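Local coordinates for protein octaprenyl-diphosphate synthase (Bacteroides thetaiotaomicron, PDB 3RMG) that probably acts as a magnesium-dependent prenyltransferase of the FPP/GGPP synthase family, joining isoprenoid diphosphates into longer prenyl chains, at residues A[9-12]-A[13-16]; A[165-168]-A[169-173]; A[214-217]-A[218-222]; A[288-291]-A[292-296]. All coordinates share one frame; numbering follows the deposited sequence.

Interaction 1 (A[9-12]-A[13-16]); sequences IKTP and IEAE
Ile-13 folds its side chain back over the carbonyl oxygens of Ile-9 and Lys-10. CB and the CG2 branch rest against the carbonyl group of Pro-12. The other branch, CG1, is held between the backbone N and the carbonyl carbon (chi1 48°). From there it presses on two carbonyl oxygens, with Ile-13 CG1 3.1 Å from Lys-10 O and 3.6 Å from Ile-9 O. The tip, Ile-13 CD1, lies 3.8 Å from Ile-9 O. Beyond the two segments, the same side chain packs on Ile-53, Leu-56 and Leu-57 of helix 50-62. An alanine here is likely to open a gap against that helix and to leave the Lys-10 carbonyl without its apolar cover.

The backbone turn rests on two bonds. Ile-13 N donates to Lys-10 O at 2.7 Å, and Glu-14 N to Thr-11 O at 3.1 Å. On the outer side Thr-11 and Glu-14 lie side by side, with Thr-11 CG2 4.0 Å from Glu-14 OE1. The hydroxyl of Thr-11 pairs instead with Ser-7 OG. Pro-12 O is hydrogen-bonded to Arg-60.

Ile-13 takes the N-cap position of helix 14-23. The arrangement is a short turn that joins helix 5-10 to helix 14-23, near the N-terminus of the all-helical isoprenoid synthase fold.

Interaction 2 (A[165-168]-A[169-173]); sequences VYFD and VIRKK
The ring of Tyr-166 carries the terminal methyl of Ile-170 over one face. This is a CH-pi contact one turn apart on helix 163-172, part of the all-helical isoprenoid synthase fold. Ile-170 CD1 is 3.7 Å from the Tyr-166 ring centroid and displaced toward the rim at CZ. The ring of Phe-167 has Tyr-166 CD2 over the centre of one face. The flat guanidinium of Arg-171 has Phe-167 O over one face, and Arg-171 NH1 comes within 3.3 Å of Phe-167 CB. A bend at chi3 (-92°) folds the arginine back this way.

Four backbone bonds, all i to i+4, run from Val-169, Ile-170, Arg-171 and Lys-172 to the carbonyls one turn earlier. Tyr-166 and Phe-167 face helices 193-217 and 240-249, and the Tyr-166 hydroxyl is probably hydrogen-bonded to Asp-215. Val-169 CG2 lies 3.0 Å from Val-165 O.

Asp-168 and Lys-172 meet on the more exposed side. The aliphatic end of the lysine crosses the carboxylate, with Lys-172 CE 3.1 Å from Asp-168 OD1. The ammonium lies beyond salt-bridge distance, with Lys-172 NZ 4.2 Å from Asp-168 OD2.

Interaction 3 (A[214-217]-A[218-222]); sequences DDIF and DYFDS
Asp-215 offers its carbonyl oxygen to the ring edge of Tyr-219. The oxygen lies in the ring plane, 3.1 Å from CD2 and 3.2 Å from CE2 of Tyr-219. Chi1 of Tyr-219 (-62°) keeps CG beside the backbone N, which brings the ring edge to this oxygen. Asp-215 O also takes a weak bond from Asp-218 N. The Asp-215 carboxylate is held elsewhere, OD1 by Gln-211.

Ile-216 comes next. Its O accepts Tyr-219 N at 2.9 Å. The same oxygen meets the edge of the Phe-220 ring, 3.4 Å from Phe-220 CD2. The side chains run alongside each other, with Ile-216 CG2 4.2 Å from Phe-220 CE2.

Phe-217 opens a type I beta turn that closes at Phe-220. Its O takes a weak bond from Phe-220 N across the turn.

The sequence Asp-Asp-Ile-Phe-Asp from Asp-214 to Asp-218 matches the second aspartate-rich motif of this family, which in relatives binds diphosphate through magnesium. Asp-218 is hydrogen-bonded to the backbone N of Asp-232. A leucine in place of Tyr-219 would probably leave Thr-239 OG1 and Ala-242 N without their hydroxyl partner and the Asp-215 carbonyl without a ring edge.

Ala-242 belongs to helix 240-249. Tyr-219 also touches Ile-275 and Thr-278 of helix 268-280. Ile-216 packs on Ala-287, Cys-288 and Ile-291 of helix 283-302.

Interaction 4 (A[288-291]-A[292-296]); sequences CRTI and EQYKK
Apolar contact across the turn is made chiefly by Thr-290 and Tyr-294. Their side chains lie alongside each other and point the same way. The methyl CG2 of Thr-290 is 4.0 Å from both CD2 and CE2 of Tyr-294. Chi1 of Thr-290 (-63°) sets CG2 opposite the backbone N and puts OG1 beside it. The hydroxyl is thus turned back along the helix, where it is hydrogen-bonded to Tyr-286 O. The Tyr-294 ring also brings its edge to Thr-290 O, 3.6 Å from Tyr-294 CD2. Ile-291 is buried and packs on Ile-212 of helix 193-217 and Val-322 of helix 309-323.

Backbone hydrogen bonds form a regular i to i+4 ladder. Glu-292 N donates to Cys-288 O and Gln-293 N to Arg-289 O. The next two are Tyr-294 N to Thr-290 O at 3.0 Å, and Lys-295 N to Ile-291 O at 2.8 Å.

Two polar side chains, Glu-292 and Gln-293, stay close to the backbone on the exposed side. Glu-292 meets it through its aliphatic root, with Glu-292 CB 3.3 Å from Arg-289 O. Gln-293 lays its aliphatic part along the same carbonyl, with Gln-293 CG 3.6 Å from Arg-289 O.

One charged pair reaches outside the segments. The Lys-295 ammonium forms a salt bridge with Asp-319 of helix 309-323.

The segment is amphipathic, part of helix 283-302, and is laid against neighbouring helices in the helical bundle of an isoprenoid synthase.

All four contacts are local and partly buried. Interaction 2 has its centre about 11 Å from the centre of the chain; for interaction 1 this is about 21 Å. Phe-167, Ile-170, Thr-290 and Ile-291 are buried, whereas Thr-11, Glu-14 and Phe-220 are exposed. Interactions 2, 3 and 4 touch one another where helices 163-172, 193-217 and 283-302 meet. Interaction 1 touches none of them, but helix 309-323 borders both it and interaction 4. Interactions 2 and 4 lie within single helices and keep regular i to i+4 bonds. Interactions 1 and 3 lie at helix ends and use i to i+3 turns. Aromatic rings mark 2, 3 and 4; interaction 1 relies on isoleucine and proline.

Interaction 1 (A[9-12]-A[13-16])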
loop_
_atom_site.group_PDB
_atom_site.type_symbol
_atom_site.label_atom_id
_atom_site.label_comp_id
_atom_site.label_asym_id
_atom_site.label_seq_id
_atom_site.Cartn_x
_atom_site.Cartn_y
_atom_site.Cartn_z
ATOM N N ILE A 9 -4.530 0.568 -33.954
ATOM C CA ILE A 9 -4.697 0.681 -32.513
ATOM C C ILE A 9 -3.940 1.851 -31.864
ATOM O O ILE A 9 -4.508 2.584 -31.057
ATOM C CB ILE A 9 -4.263 -0.611 -31.806
ATOM C CG1 ILE A 9 -5.205 -1.770 -32.140
ATOM C CG2 ILE A 9 -4.190 -0.390 -30.296
ATOM C CD1 ILE A 9 -4.641 -3.135 -31.683
ATOM N N LYS A 10 -2.664 2.015 -32.205
ATOM C CA LYS A 10 -1.795 2.962 -31.500
ATOM C C LYS A 10 -1.654 4.301 -32.196
ATOM O O LYS A 10 -1.580 5.340 -31.542
ATOM C CB LYS A 10 -0.382 2.386 -31.326
ATOM C CG LYS A 10 -0.305 0.966 -30.788
ATOM C CD LYS A 10 1.039 0.719 -30.092
ATOM C CE LYS A 10 1.246 -0.768 -29.784
ATOM N NZ LYS A 10 2.349 -1.009 -28.805
ATOM N N THR A 11 -1.593 4.283 -33.522
ATOM C CA THR A 11 -1.341 5.518 -34.258
ATOM C C THR A 11 -2.182 6.691 -33.745
ATOM O O THR A 11 -1.650 7.763 -33.482
ATOM C CB THR A 11 -1.551 5.349 -35.782
ATOM O OG1 THR A 11 -0.705 4.294 -36.280
ATOM C CG2 THR A 11 -1.201 6.651 -36.487
ATOM N N PRO A 12 -3.502 6.476 -33.571
ATOM C CA PRO A 12 -4.414 7.559 -33.185
ATOM C C PRO A 12 -4.118 8.097 -31.796
ATOM O O PRO A 12 -4.596 9.180 -31.437
ATOM C CB PRO A 12 -5.800 6.900 -33.219
ATOM C CG PRO A 12 -5.615 5.610 -33.986
ATOM C CD PRO A 12 -4.199 5.186 -33.697
ATOM N N ILE A 13 -3.317 7.360 -31.029
ATOM C CA ILE A 13 -2.996 7.763 -29.656
ATOM C C ILE A 13 -1.489 7.826 -29.432
ATOM O O ILE A 13 -1.006 7.887 -28.296
ATOM C CB ILE A 13 -3.654 6.831 -28.616
ATOM C CG1 ILE A 13 -3.406 5.370 -28.979
ATOM C CG2 ILE A 13 -5.128 7.067 -28.583
ATOM C CD1 ILE A 13 -3.578 4.420 -27.811
ATOM N N GLU A 14 -0.764 7.834 -30.541
ATOM C CA GLU A 14 0.689 7.841 -30.556
ATOM C C GLU A 14 1.321 8.868 -29.599
ATOM O O GLU A 14 2.245 8.542 -28.848
ATOM C CB GLU A 14 1.148 8.115 -31.990
ATOM C CG GLU A 14 2.514 7.543 -32.384
ATOM C CD GLU A 14 2.955 8.018 -33.777
ATOM O OE1 GLU A 14 2.112 8.048 -34.704
ATOM O OE2 GLU A 14 4.142 8.376 -33.941
ATOM N N ALA A 15 0.845 10.107 -29.650
ATOM C CA ALA A 15 1.447 11.201 -28.887
ATOM C C ALA A 15 1.150 11.065 -27.405
ATOM O O ALA A 15 2.027 11.281 -26.560
ATOM C CB ALA A 15 0.973 12.591 -29.415
ATOM N N GLU A 16 -0.093 10.707 -27.088
ATOM C CA GLU A 16 -0.495 10.545 -25.692
ATOM C C GLU A 16 0.098 9.273 -25.087
ATOM O O GLU A 16 0.362 9.215 -23.889
ATOM C CB GLU A 16 -2.017 10.628 -25.521
ATOM C CG GLU A 16 -2.806 10.041 -26.650
ATOM C CD GLU A 16 -3.013 11.010 -27.809
ATOM O OE1 GLU A 16 -3.866 11.933 -27.704
ATOM O OE2 GLU A 16 -2.336 10.815 -28.841
#

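Interaction 2 (A[165-168]-A[169-173])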
loop_
_atom_site.group_PDB
_atom_site.type_symbol
_atom_site.label_atom_id
_atom_site.label_comp_id
_atom_site.label_asym_id
_atom_site.label_seq_id
_atom_site.Cartn_x
_atom_site.Cartn_y
_atom_site.Cartn_z
ATOM N N VAL A 165 -18.376 -19.224 -9.785
ATOM C CA VAL A 165 -17.344 -18.804 -8.848
ATOM C C VAL A 165 -16.106 -18.312 -9.599
ATOM O O VAL A 165 -15.408 -17.393 -9.159
ATOM C CB VAL A 165 -16.961 -19.925 -7.869
ATOM C CG1 VAL A 165 -15.881 -19.443 -6.915
ATOM C CG2 VAL A 165 -18.200 -20.397 -7.102
ATOM N N TYR A 166 -15.845 -18.934 -10.741
ATOM C CA TYR A 166 -14.681 -18.604 -11.543
ATOM C C TYR A 166 -14.793 -17.178 -12.087
ATOM O O TYR A 166 -13.837 -16.400 -12.030
ATOM C CB TYR A 166 -14.599 -19.601 -12.691
ATOM C CG TYR A 166 -13.653 -19.254 -13.812
ATOM C CD1 TYR A 166 -12.278 -19.229 -13.612
ATOM C CD2 TYR A 166 -14.134 -19.012 -15.090
ATOM C CE1 TYR A 166 -11.410 -18.941 -14.656
ATOM C CE2 TYR A 166 -13.277 -18.725 -16.140
ATOM C CZ TYR A 166 -11.919 -18.694 -15.916
ATOM O OH TYR A 166 -11.070 -18.414 -16.966
ATOM N N PHE A 167 -15.975 -16.851 -12.603
ATOM C CA PHE A 167 -16.241 -15.545 -13.183
ATOM C C PHE A 167 -16.313 -14.449 -12.143
ATOM O O PHE A 167 -15.840 -13.333 -12.363
ATOM C CB PHE A 167 -17.529 -15.588 -13.981
ATOM C CG PHE A 167 -17.366 -16.232 -15.306
ATOM C CD1 PHE A 167 -18.044 -17.391 -15.618
ATOM C CD2 PHE A 167 -16.504 -15.692 -16.238
ATOM C CE1 PHE A 167 -17.886 -17.979 -16.849
ATOM C CE2 PHE A 167 -16.341 -16.277 -17.465
ATOM C CZ PHE A 167 -17.035 -17.421 -17.773
ATOM N N ASP A 168 -16.909 -14.775 -11.007
ATOM C CA ASP A 168 -16.956 -13.852 -9.897
ATOM C C ASP A 168 -15.556 -13.412 -9.501
ATOM O O ASP A 168 -15.322 -12.241 -9.244
ATOM C CB ASP A 168 -17.660 -14.484 -8.701
ATOM C CG ASP A 168 -17.991 -13.473 -7.636
ATOM O OD1 ASP A 168 -18.581 -12.426 -7.985
ATOM O OD2 ASP A 168 -17.656 -13.714 -6.457
ATOM N N VAL A 169 -14.626 -14.357 -9.446
ATOM C CA VAL A 169 -13.248 -14.060 -9.070
ATOM C C VAL A 169 -12.557 -13.160 -10.096
ATOM O O VAL A 169 -11.868 -12.200 -9.737
ATOM C CB VAL A 169 -12.414 -15.355 -8.941
ATOM C CG1 VAL A 169 -10.939 -15.020 -8.687
ATOM C CG2 VAL A 169 -12.986 -16.265 -7.846
ATOM N N ILE A 170 -12.719 -13.495 -11.373
ATOM C CA ILE A 170 -12.229 -12.637 -12.445
ATOM C C ILE A 170 -12.824 -11.210 -12.363
ATOM O O ILE A 170 -12.100 -10.218 -12.457
ATOM C CB ILE A 170 -12.550 -13.250 -13.813
ATOM C CG1 ILE A 170 -11.793 -14.570 -13.999
ATOM C CG2 ILE A 170 -12.214 -12.269 -14.923
ATOM C CD1 ILE A 170 -12.215 -15.344 -15.271
ATOM N N ARG A 171 -14.114 -11.096 -12.145
ATOM C CA ARG A 171 -14.744 -9.800 -12.060
ATOM C C ARG A 171 -14.200 -9.003 -10.911
ATOM O O ARG A 171 -14.160 -7.808 -10.961
ATOM C CB ARG A 171 -16.260 -9.903 -12.015
ATOM C CG ARG A 171 -16.852 -10.133 -13.358
ATOM C CD ARG A 171 -18.331 -9.993 -13.395
ATOM N NE ARG A 171 -18.995 -11.256 -13.174
ATOM C CZ ARG A 171 -19.358 -12.109 -14.116
ATOM N NH1 ARG A 171 -19.903 -13.240 -13.742
ATOM N NH2 ARG A 171 -19.475 -11.734 -15.374
ATOM N N LYS A 172 -13.802 -9.686 -9.856
ATOM C CA LYS A 172 -13.248 -9.026 -8.697
ATOM C C LYS A 172 -11.779 -8.723 -8.779
ATOM O O LYS A 172 -11.262 -8.045 -7.947
ATOM C CB LYS A 172 -13.545 -9.821 -7.454
ATOM C CG LYS A 172 -14.906 -9.542 -6.936
ATOM C CD LYS A 172 -15.536 -10.769 -6.388
ATOM C CE LYS A 172 -16.989 -10.555 -6.108
ATOM N NZ LYS A 172 -17.162 -9.908 -4.798
ATOM N N LYS A 173 -11.103 -9.243 -9.778
ATOM C CA LYS A 173 -9.693 -8.987 -9.898
ATOM C C LYS A 173 -9.209 -8.437 -11.233
ATOM O O LYS A 173 -9.167 -7.262 -11.427
ATOM C CB LYS A 173 -8.935 -10.244 -9.542
ATOM C CG LYS A 173 -7.487 -10.050 -9.243
ATOM C CD LYS A 173 -6.879 -11.381 -8.876
ATOM C CE LYS A 173 -5.393 -11.416 -9.101
ATOM N NZ LYS A 173 -4.976 -12.756 -9.507
#

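Interaction 3 (A[214-217]-A[218-222])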
loop_
_atom_site.group_PDB
_atom_site.type_symbol
_atom_site.label_atom_id
_atom_site.label_comp_id
_atom_site.label_asym_id
_atom_site.label_seq_id
_atom_site.Cartn_x
_atom_site.Cartn_y
_atom_site.Cartn_z
ATOM N N ASP A 214 -5.728 -15.779 -21.031
ATOM C CA ASP A 214 -4.565 -16.155 -20.249
ATOM C C ASP A 214 -4.695 -17.528 -19.605
ATOM O O ASP A 214 -3.719 -18.265 -19.531
ATOM C CB ASP A 214 -4.298 -15.124 -19.156
ATOM C CG ASP A 214 -3.148 -14.210 -19.492
ATOM O OD1 ASP A 214 -2.555 -14.380 -20.581
ATOM O OD2 ASP A 214 -2.829 -13.333 -18.663
ATOM N N ASP A 215 -5.884 -17.854 -19.109
ATOM C CA ASP A 215 -6.106 -19.138 -18.452
ATOM C C ASP A 215 -5.905 -20.294 -19.437
ATOM O O ASP A 215 -5.399 -21.351 -19.073
ATOM C CB ASP A 215 -7.509 -19.202 -17.846
ATOM C CG ASP A 215 -7.657 -18.325 -16.620
ATOM O OD1 ASP A 215 -6.644 -17.762 -16.149
ATOM O OD2 ASP A 215 -8.795 -18.200 -16.121
ATOM N N ILE A 216 -6.305 -20.085 -20.684
ATOM C CA ILE A 216 -6.115 -21.082 -21.722
ATOM C C ILE A 216 -4.629 -21.344 -21.983
ATOM O O ILE A 216 -4.197 -22.489 -22.068
ATOM C CB ILE A 216 -6.810 -20.658 -23.016
ATOM C CG1 ILE A 216 -8.315 -20.931 -22.915
ATOM C CG2 ILE A 216 -6.202 -21.385 -24.210
ATOM C CD1 ILE A 216 -9.147 -20.206 -23.953
ATOM N N PHE A 217 -3.847 -20.279 -22.093
ATOM C CA PHE A 217 -2.408 -20.418 -22.288
ATOM C C PHE A 217 -1.781 -21.436 -21.344
ATOM O O PHE A 217 -0.867 -22.159 -21.731
ATOM C CB PHE A 217 -1.698 -19.073 -22.119
ATOM C CG PHE A 217 -1.996 -18.090 -23.212
ATOM C CD1 PHE A 217 -1.891 -16.726 -22.982
ATOM C CD2 PHE A 217 -2.393 -18.529 -24.467
ATOM C CE1 PHE A 217 -2.163 -15.815 -23.983
ATOM C CE2 PHE A 217 -2.670 -17.626 -25.474
ATOM C CZ PHE A 217 -2.553 -16.263 -25.232
ATOM N N ASP A 218 -2.262 -21.494 -20.107
ATOM C CA ASP A 218 -1.669 -22.385 -19.107
ATOM C C ASP A 218 -1.755 -23.870 -19.479
ATOM O O ASP A 218 -0.984 -24.693 -18.987
ATOM C CB ASP A 218 -2.318 -22.165 -17.751
ATOM C CG ASP A 218 -1.473 -22.684 -16.620
ATOM O OD1 ASP A 218 -1.996 -23.458 -15.793
ATOM O OD2 ASP A 218 -0.279 -22.320 -16.563
ATOM N N TYR A 219 -2.699 -24.211 -20.346
ATOM C CA TYR A 219 -2.851 -25.585 -20.807
ATOM C C TYR A 219 -1.888 -25.919 -21.962
ATOM O O TYR A 219 -2.119 -26.872 -22.707
ATOM C CB TYR A 219 -4.302 -25.829 -21.239
ATOM C CG TYR A 219 -5.317 -25.674 -20.123
ATOM C CD1 TYR A 219 -6.012 -26.773 -19.639
ATOM C CD2 TYR A 219 -5.580 -24.433 -19.553
ATOM C CE1 TYR A 219 -6.941 -26.645 -18.624
ATOM C CE2 TYR A 219 -6.505 -24.296 -18.530
ATOM C CZ TYR A 219 -7.184 -25.408 -18.068
ATOM O OH TYR A 219 -8.118 -25.299 -17.054
ATOM N N PHE A 220 -0.817 -25.134 -22.103
ATOM C CA PHE A 220 0.137 -25.293 -23.211
ATOM C C PHE A 220 1.571 -24.923 -22.823
ATOM O O PHE A 220 1.798 -24.089 -21.945
ATOM C CB PHE A 220 -0.292 -24.466 -24.424
ATOM C CG PHE A 220 -1.606 -24.887 -25.014
ATOM C CD1 PHE A 220 -1.649 -25.702 -26.126
ATOM C CD2 PHE A 220 -2.798 -24.464 -24.458
ATOM C CE1 PHE A 220 -2.857 -26.089 -26.675
ATOM C CE2 PHE A 220 -4.008 -24.845 -25.000
ATOM C CZ PHE A 220 -4.040 -25.658 -26.108
ATOM N N ASP A 221 2.533 -25.536 -23.506
ATOM C CA ASP A 221 3.947 -25.427 -23.136
ATOM C C ASP A 221 4.581 -24.064 -23.409
ATOM O O ASP A 221 5.076 -23.411 -22.490
ATOM C CB ASP A 221 4.753 -26.514 -23.841
ATOM C CG ASP A 221 4.241 -27.903 -23.533
ATOM O OD1 ASP A 221 4.047 -28.682 -24.490
ATOM O OD2 ASP A 221 4.026 -28.211 -22.335
ATOM N N SER A 222 4.577 -23.650 -24.674
ATOM C CA SER A 222 5.256 -22.423 -25.089
ATOM C C SER A 222 6.429 -22.097 -24.166
ATOM O O SER A 222 7.336 -22.912 -23.987
ATOM C CB SER A 222 4.277 -21.242 -25.158
ATOM O OG SER A 222 3.733 -20.933 -23.886
#

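Interaction 4 (A[288-291]-A[292-296])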
loop_
_atom_site.group_PDB
_atom_site.type_symbol
_atom_site.label_atom_id
_atom_site.label_comp_id
_atom_site.label_asym_id
_atom_site.label_seq_id
_atom_site.Cartn_x
_atom_site.Cartn_y
_atom_site.Cartn_z
ATOM N N CYS A 288 -12.857 -20.839 -25.502
ATOM C CA CYS A 288 -12.883 -20.025 -26.718
ATOM C C CYS A 288 -14.293 -19.574 -27.142
ATOM O O CYS A 288 -14.469 -18.450 -27.616
ATOM C CB CYS A 288 -12.192 -20.753 -27.876
ATOM S SG CYS A 288 -10.391 -20.604 -27.866
ATOM N N ARG A 289 -15.291 -20.439 -26.984
ATOM C CA ARG A 289 -16.664 -20.042 -27.300
ATOM C C ARG A 289 -17.178 -18.971 -26.325
ATOM O O ARG A 289 -17.916 -18.077 -26.704
ATOM C CB ARG A 289 -17.601 -21.250 -27.332
ATOM C CG ARG A 289 -17.943 -21.722 -28.737
ATOM C CD ARG A 289 -18.056 -23.231 -28.826
ATOM N NE ARG A 289 -18.854 -23.808 -27.744
ATOM C CZ ARG A 289 -18.643 -25.022 -27.239
ATOM N NH1 ARG A 289 -17.654 -25.770 -27.713
ATOM N NH2 ARG A 289 -19.407 -25.485 -26.254
ATOM N N THR A 290 -16.775 -19.074 -25.070
ATOM C CA THR A 290 -17.169 -18.115 -24.058
ATOM C C THR A 290 -16.542 -16.734 -24.329
ATOM O O THR A 290 -17.229 -15.700 -24.290
ATOM C CB THR A 290 -16.784 -18.639 -22.674
ATOM O OG1 THR A 290 -17.515 -19.846 -22.427
ATOM C CG2 THR A 290 -17.103 -17.625 -21.583
ATOM N N ILE A 291 -15.241 -16.730 -24.609
ATOM C CA ILE A 291 -14.548 -15.520 -25.027
ATOM C C ILE A 291 -15.316 -14.821 -26.151
ATOM O O ILE A 291 -15.509 -13.604 -26.122
ATOM C CB ILE A 291 -13.107 -15.837 -25.480
ATOM C CG1 ILE A 291 -12.239 -16.180 -24.271
ATOM C CG2 ILE A 291 -12.489 -14.663 -26.233
ATOM C CD1 ILE A 291 -10.861 -16.678 -24.646
ATOM N N GLU A 292 -15.760 -15.601 -27.132
ATOM C CA GLU A 292 -16.498 -15.091 -28.285
ATOM C C GLU A 292 -17.800 -14.422 -27.837
ATOM O O GLU A 292 -18.195 -13.392 -28.367
ATOM C CB GLU A 292 -16.822 -16.257 -29.228
ATOM C CG GLU A 292 -16.618 -15.974 -30.698
ATOM C CD GLU A 292 -15.248 -15.414 -30.983
ATOM O OE1 GLU A 292 -14.299 -15.779 -30.255
ATOM O OE2 GLU A 292 -15.121 -14.607 -31.930
ATOM N N GLN A 293 -18.472 -15.020 -26.861
ATOM C CA GLN A 293 -19.693 -14.437 -26.331
ATOM C C GLN A 293 -19.425 -13.062 -25.714
ATOM O O GLN A 293 -20.165 -12.112 -25.973
ATOM C CB GLN A 293 -20.330 -15.362 -25.292
ATOM C CG GLN A 293 -21.079 -16.554 -25.874
ATOM C CD GLN A 293 -21.250 -17.688 -24.859
ATOM O OE1 GLN A 293 -21.556 -18.821 -25.225
ATOM N NE2 GLN A 293 -21.040 -17.382 -23.582
ATOM N N TYR A 294 -18.380 -12.959 -24.894
ATOM C CA TYR A 294 -18.075 -11.690 -24.240
ATOM C C TYR A 294 -17.568 -10.644 -25.225
ATOM O O TYR A 294 -17.831 -9.451 -25.069
ATOM C CB TYR A 294 -17.098 -11.870 -23.076
ATOM C CG TYR A 294 -17.796 -12.303 -21.816
ATOM C CD1 TYR A 294 -18.449 -11.378 -21.009
ATOM C CD2 TYR A 294 -17.811 -13.644 -21.431
ATOM C CE1 TYR A 294 -19.102 -11.780 -19.854
ATOM C CE2 TYR A 294 -18.468 -14.060 -20.277
ATOM C CZ TYR A 294 -19.111 -13.131 -19.503
ATOM O OH TYR A 294 -19.749 -13.538 -18.367
ATOM N N LYS A 295 -16.847 -11.099 -26.236
ATOM C CA LYS A 295 -16.373 -10.225 -27.296
ATOM C C LYS A 295 -17.562 -9.647 -28.039
ATOM O O LYS A 295 -17.575 -8.465 -28.388
ATOM C CB LYS A 295 -15.501 -11.002 -28.268
ATOM C CG LYS A 295 -14.773 -10.157 -29.271
ATOM C CD LYS A 295 -13.942 -11.049 -30.171
ATOM C CE LYS A 295 -13.323 -10.271 -31.309
ATOM N NZ LYS A 295 -12.924 -11.176 -32.423
ATOM N N LYS A 296 -18.568 -10.477 -28.285
ATOM C CA LYS A 296 -19.749 -9.989 -28.984
ATOM C C LYS A 296 -20.514 -9.022 -28.086
ATOM O O LYS A 296 -21.038 -8.015 -28.552
ATOM C CB LYS A 296 -20.651 -11.148 -29.422
ATOM C CG LYS A 296 -21.973 -10.701 -30.026
ATOM C CD LYS A 296 -22.973 -11.849 -30.049
ATOM C CE LYS A 296 -24.420 -11.362 -30.136
ATOM N NZ LYS A 296 -24.718 -10.695 -31.434
#